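Phosphodiesterase (Candida albicans, PDB 6CPU) is a largely helical protein of the cyclic nucleotide phosphodiesterase family, in the HD clan, and carries a zinc ion and a magnesium ion in this structure. Local coordinates at residues 175-178 against 179-183; 168-171 against 172-176. All coordinates share one frame; numbering follows the deposited sequence.

Interaction 1. Residues 175-178 against 179-183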
loop_
_atom_site.group_PDB
_atom_site.type_symbol
_atom_site.label_atom_id
_atom_site.label_comp_id
_atom_site.label_asym_id
_atom_site.label_seq_id
_atom_site.Cartn_x
_atom_site.Cartn_y
_atom_site.Cartn_z
ATOM N N ARG A 175 -5.558 -0.851 21.961
ATOM C CA ARG A 175 -6.967 -1.201 21.822
ATOM C C ARG A 175 -7.312 -2.357 22.773
ATOM O O ARG A 175 -6.537 -3.298 22.898
ATOM C CB ARG A 175 -7.226 -1.558 20.344
ATOM C CG ARG A 175 -8.661 -1.487 19.887
ATOM C CD ARG A 175 -8.827 -1.859 18.416
ATOM N NE ARG A 175 -8.083 -3.061 18.037
ATOM C CZ ARG A 175 -7.115 -3.123 17.113
ATOM N NH1 ARG A 175 -6.741 -2.046 16.416
ATOM N NH2 ARG A 175 -6.509 -4.281 16.882
ATOM N N SER A 176 -8.436 -2.280 23.492
ATOM C CA SER A 176 -8.818 -3.382 24.403
ATOM C C SER A 176 -9.334 -4.583 23.616
ATOM O O SER A 176 -9.661 -4.469 22.434
ATOM C CB SER A 176 -9.896 -2.947 25.400
ATOM O OG SER A 176 -11.112 -2.660 24.737
ATOM N N GLU A 177 -9.422 -5.736 24.272
ATOM C CA GLU A 177 -9.949 -6.922 23.614
ATOM C C GLU A 177 -11.421 -6.715 23.223
ATOM O O GLU A 177 -11.841 -7.160 22.159
ATOM C CB GLU A 177 -9.758 -8.171 24.491
ATOM C CG GLU A 177 -9.653 -9.472 23.704
ATOM C CD GLU A 177 -8.296 -9.686 23.013
ATOM O OE1 GLU A 177 -7.487 -8.728 22.879
ATOM O OE2 GLU A 177 -8.032 -10.837 22.591
ATOM N N ILE A 178 -12.184 -6.021 24.071
ATOM C CA ILE A 178 -13.589 -5.699 23.800
ATOM C C ILE A 178 -13.736 -4.785 22.580
ATOM O O ILE A 178 -14.622 -4.976 21.753
ATOM C CB ILE A 178 -14.256 -5.008 25.015
ATOM C CG1 ILE A 178 -14.461 -6.011 26.154
ATOM C CG2 ILE A 178 -15.592 -4.371 24.638
ATOM C CD1 ILE A 178 -14.735 -5.361 27.497
ATOM N N ALA A 179 -12.880 -3.774 22.475
ATOM C CA ALA A 179 -12.935 -2.896 21.317
ATOM C C ALA A 179 -12.565 -3.675 20.059
ATOM O O ALA A 179 -13.182 -3.491 19.021
ATOM C CB ALA A 179 -12.027 -1.686 21.502
ATOM N N THR A 180 -11.562 -4.543 20.163
ATOM C CA THR A 180 -11.109 -5.359 19.039
ATOM C C THR A 180 -12.220 -6.257 18.498
ATOM O O THR A 180 -12.421 -6.355 17.285
ATOM C CB THR A 180 -9.866 -6.178 19.436
ATOM O OG1 THR A 180 -8.772 -5.274 19.666
ATOM C CG2 THR A 180 -9.470 -7.187 18.359
ATOM N N ASN A 181 -12.961 -6.918 19.386
ATOM C CA ASN A 181 -14.018 -7.802 18.923
ATOM C C ASN A 181 -15.210 -7.069 18.349
ATOM O O ASN A 181 -15.883 -7.595 17.453
ATOM C CB ASN A 181 -14.456 -8.753 20.041
ATOM C CG ASN A 181 -13.379 -9.746 20.397
ATOM O OD1 ASN A 181 -12.650 -10.245 19.536
ATOM N ND2 ASN A 181 -13.279 -10.053 21.681
ATOM N N GLN A 182 -15.456 -5.856 18.843
ATOM C CA GLN A 182 -16.503 -5.004 18.311
ATOM C C GLN A 182 -16.151 -4.532 16.884
ATOM O O GLN A 182 -17.013 -4.517 16.005
ATOM C CB GLN A 182 -16.746 -3.812 19.244
ATOM C CG GLN A 182 -18.044 -3.048 19.011
ATOM C CD GLN A 182 -19.299 -3.865 19.308
ATOM O OE1 GLN A 182 -20.411 -3.430 19.021
ATOM N NE2 GLN A 182 -19.123 -5.052 19.876
ATOM N N LEU A 183 -14.895 -4.150 16.659
ATOM C CA LEU A 183 -14.448 -3.808 15.292
ATOM C C LEU A 183 -14.554 -4.989 14.332
ATOM O O LEU A 183 -14.907 -4.800 13.176
ATOM C CB LEU A 183 -13.006 -3.278 15.292
ATOM C CG LEU A 183 -12.858 -1.912 15.953
ATOM C CD1 LEU A 183 -11.402 -1.552 16.070
ATOM C CD2 LEU A 183 -13.607 -0.817 15.198
HETATM O O HOH W 1 -7.053 -5.865 21.612
#

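Interaction 2. Residues 168-171 against 172-176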
loop_
_atom_site.group_PDB
_atom_site.type_symbol
_atom_site.label_atom_id
_atom_site.label_comp_id
_atom_site.label_asym_id
_atom_site.label_seq_id
_atom_site.Cartn_x
_atom_site.Cartn_y
_atom_site.Cartn_z
ATOM N N ILE A 168 -2.348 7.157 15.076
ATOM C CA ILE A 168 -2.837 5.911 14.522
ATOM C C ILE A 168 -2.069 4.739 15.142
ATOM O O ILE A 168 -2.667 3.733 15.512
ATOM C CB ILE A 168 -2.730 5.882 12.982
ATOM C CG1 ILE A 168 -3.617 6.979 12.370
ATOM C CG2 ILE A 168 -3.144 4.514 12.461
ATOM C CD1 ILE A 168 -3.308 7.285 10.910
ATOM N N LEU A 169 -0.759 4.893 15.269
ATOM C CA LEU A 169 0.083 3.862 15.866
ATOM C C LEU A 169 -0.363 3.552 17.309
ATOM O O LEU A 169 -0.573 2.383 17.672
ATOM C CB LEU A 169 1.523 4.347 15.843
ATOM C CG LEU A 169 2.657 3.362 16.005
ATOM C CD1 LEU A 169 2.644 2.301 14.921
ATOM C CD2 LEU A 169 3.963 4.150 15.981
ATOM N N ASN A 170 -0.537 4.602 18.100
ATOM C CA ASN A 170 -0.963 4.468 19.501
ATOM C C ASN A 170 -2.353 3.868 19.627
ATOM O O ASN A 170 -2.572 2.989 20.460
ATOM C CB ASN A 170 -0.925 5.812 20.212
ATOM C CG ASN A 170 -1.412 5.729 21.659
ATOM O OD1 ASN A 170 -2.575 6.041 21.967
ATOM N ND2 ASN A 170 -0.534 5.290 22.545
ATOM N N CYS A 171 -3.280 4.320 18.786
ATOM C CA CYS A 171 -4.644 3.830 18.838
ATOM C C CYS A 171 -4.696 2.325 18.580
ATOM O O CYS A 171 -5.451 1.604 19.234
ATOM C CB CYS A 171 -5.538 4.565 17.843
ATOM S SG CYS A 171 -7.229 3.942 17.873
ATOM N N ASN A 172 -3.900 1.846 17.628
ATOM C CA ASN A 172 -3.922 0.434 17.298
ATOM C C ASN A 172 -3.114 -0.463 18.226
ATOM O O ASN A 172 -3.374 -1.675 18.276
ATOM C CB ASN A 172 -3.535 0.214 15.846
ATOM C CG ASN A 172 -4.633 0.639 14.921
ATOM O OD1 ASN A 172 -5.603 -0.090 14.715
ATOM N ND2 ASN A 172 -4.531 1.849 14.417
ATOM N N ALA A 173 -2.186 0.111 18.978
ATOM C CA ALA A 173 -1.416 -0.656 19.949
ATOM C C ALA A 173 -2.149 -0.837 21.297
ATOM O O ALA A 173 -1.906 -1.811 22.019
ATOM C CB ALA A 173 -0.082 -0.000 20.169
ATOM N N THR A 174 -3.022 0.104 21.643
ATOM C CA THR A 174 -3.608 0.153 22.997
ATOM C C THR A 174 -5.065 -0.310 23.063
ATOM O O THR A 174 -5.717 -0.196 24.102
ATOM C CB THR A 174 -3.533 1.567 23.573
ATOM O OG1 THR A 174 -4.302 2.457 22.747
ATOM C CG2 THR A 174 -2.106 2.030 23.645
ATOM N N ARG A 175 -5.558 -0.851 21.961
ATOM C CA ARG A 175 -6.967 -1.201 21.822
ATOM C C ARG A 175 -7.312 -2.357 22.773
ATOM O O ARG A 175 -6.537 -3.298 22.898
ATOM C CB ARG A 175 -7.226 -1.558 20.344
ATOM C CG ARG A 175 -8.661 -1.487 19.887
ATOM C CD ARG A 175 -8.827 -1.859 18.416
ATOM N NE ARG A 175 -8.083 -3.061 18.037
ATOM C CZ ARG A 175 -7.115 -3.123 17.113
ATOM N NH1 ARG A 175 -6.741 -2.046 16.416
ATOM N NH2 ARG A 175 -6.509 -4.281 16.882
ATOM N N SER A 176 -8.436 -2.280 23.492
ATOM C CA SER A 176 -8.818 -3.382 24.403
ATOM C C SER A 176 -9.334 -4.583 23.616
ATOM O O SER A 176 -9.661 -4.469 22.434
ATOM C CB SER A 176 -9.896 -2.947 25.400
ATOM O OG SER A 176 -11.112 -2.660 24.737
HETATM O O HOH W 2 -7.585 0.881 16.822
#

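Interaction 1. Residues 175-178 against 179-183
Thr180 N donates to Ser176 O at 3.0 Å and Asn181 N to Glu177 O at 3.0 Å, the first i to i+4 bonds of helix 177-193; Gln182 N follows in the same way on Ile178 O. Ser176 is the N-cap. Its OG, turned between the backbone N and the carbonyl carbon (chi1 66°), accepts from Ala179 N at 3.1 Å and so serves an amide of the first turn, the same oxygen lying close to Ala179 CB. From just before the cap, Arg175 swings its side chain over the first turn: the chain is extended as far as CD, then bends at chi3 (45°), which brings NE to Thr180 OG1. That bond is 2.8 Å long and nearly straight (169°), with the hydroxyl oxygen at the edge of the guanidinium, in its plane. The aliphatic part packs in passing, CG on Ala179 CB at 3.7 Å and CD on Leu183 CD1 at 3.5 Å. Thr180 OG1 also binds a water, which accepts at 2.7 Å and donates to Arg175 O and Glu177 OE1. Farther out, Arg175 NH2 bonds Asn388 O on helix 377-394. Because Thr180 OG1 accepts the N-H of Arg175 NE, its own hydrogen can go to the water; the hydroxyl of the buried Thr180 thus links arginine, water and glutamate, and helps set how the guanidinium lies beside the helix start.

Interaction 2. Residues 168-171 against 172-176
Two donors of Asn172 converge on one acceptor, Ile168 O. The backbone N makes the ordinary helical bond at 3.1 Å, and the side-chain ND2 adds a second at 2.9 Å, the two reaching the oxygen from opposite faces of the carbonyl plane. With CG anti to its own carbonyl carbon (chi1 -73°), the amide folds back along the helix, and the acceptor lies close to the amide plane. Asn170 O, one turn from the helix end, likewise receives Thr174 OG1 at 2.9 Å, alongside weak bonds from Ala173 N and Thr174 N. This is the C-terminal end of helix 165-173: Thr174 is the first residue to leave helical backbone angles, and its hydroxyl supplements the loosely held last turn. In van der Waals contact, methyl groups meet amide nitrogens: Ile168 CG2 lies beside Asn172 ND2 at 3.6 Å, the two side chains running the same way, and Thr174 CG2 approaches Asn170 ND2 at 3.8 Å. Water enters at Cys171 O, to which a water donates weakly while accepting from Arg175 NH1 at 3.1 Å. Asn172 OD1 stands at the edge of the same guanidinium, in its plane and 2.8 Å from NH1 of Arg175, whose NE is bonded to Thr180 OG1.

In the fold
Along the chain, interaction 2 comes first, at the C-terminal end of helix 165-173, and interaction 1 follows at the N-terminal start of helix 177-193. Both are local and close no long loop; they neither nest nor cross, but overlap at Arg175 and Ser176, in the short connection between the two helices. The centres of interactions 1 and 2 lie about 10 Å apart. Arg175 joins them physically, lying along the first turn of the helix that follows while its guanidinium also turns an edge to Asn172 at the end of the one before. Two other helices border this corner: Phe93 of helix 84-94 touches Asn172, Arg175 and Leu183, and helix 377-394 meets Leu169 and Asn172 from interaction 2 and Thr180 from interaction 1.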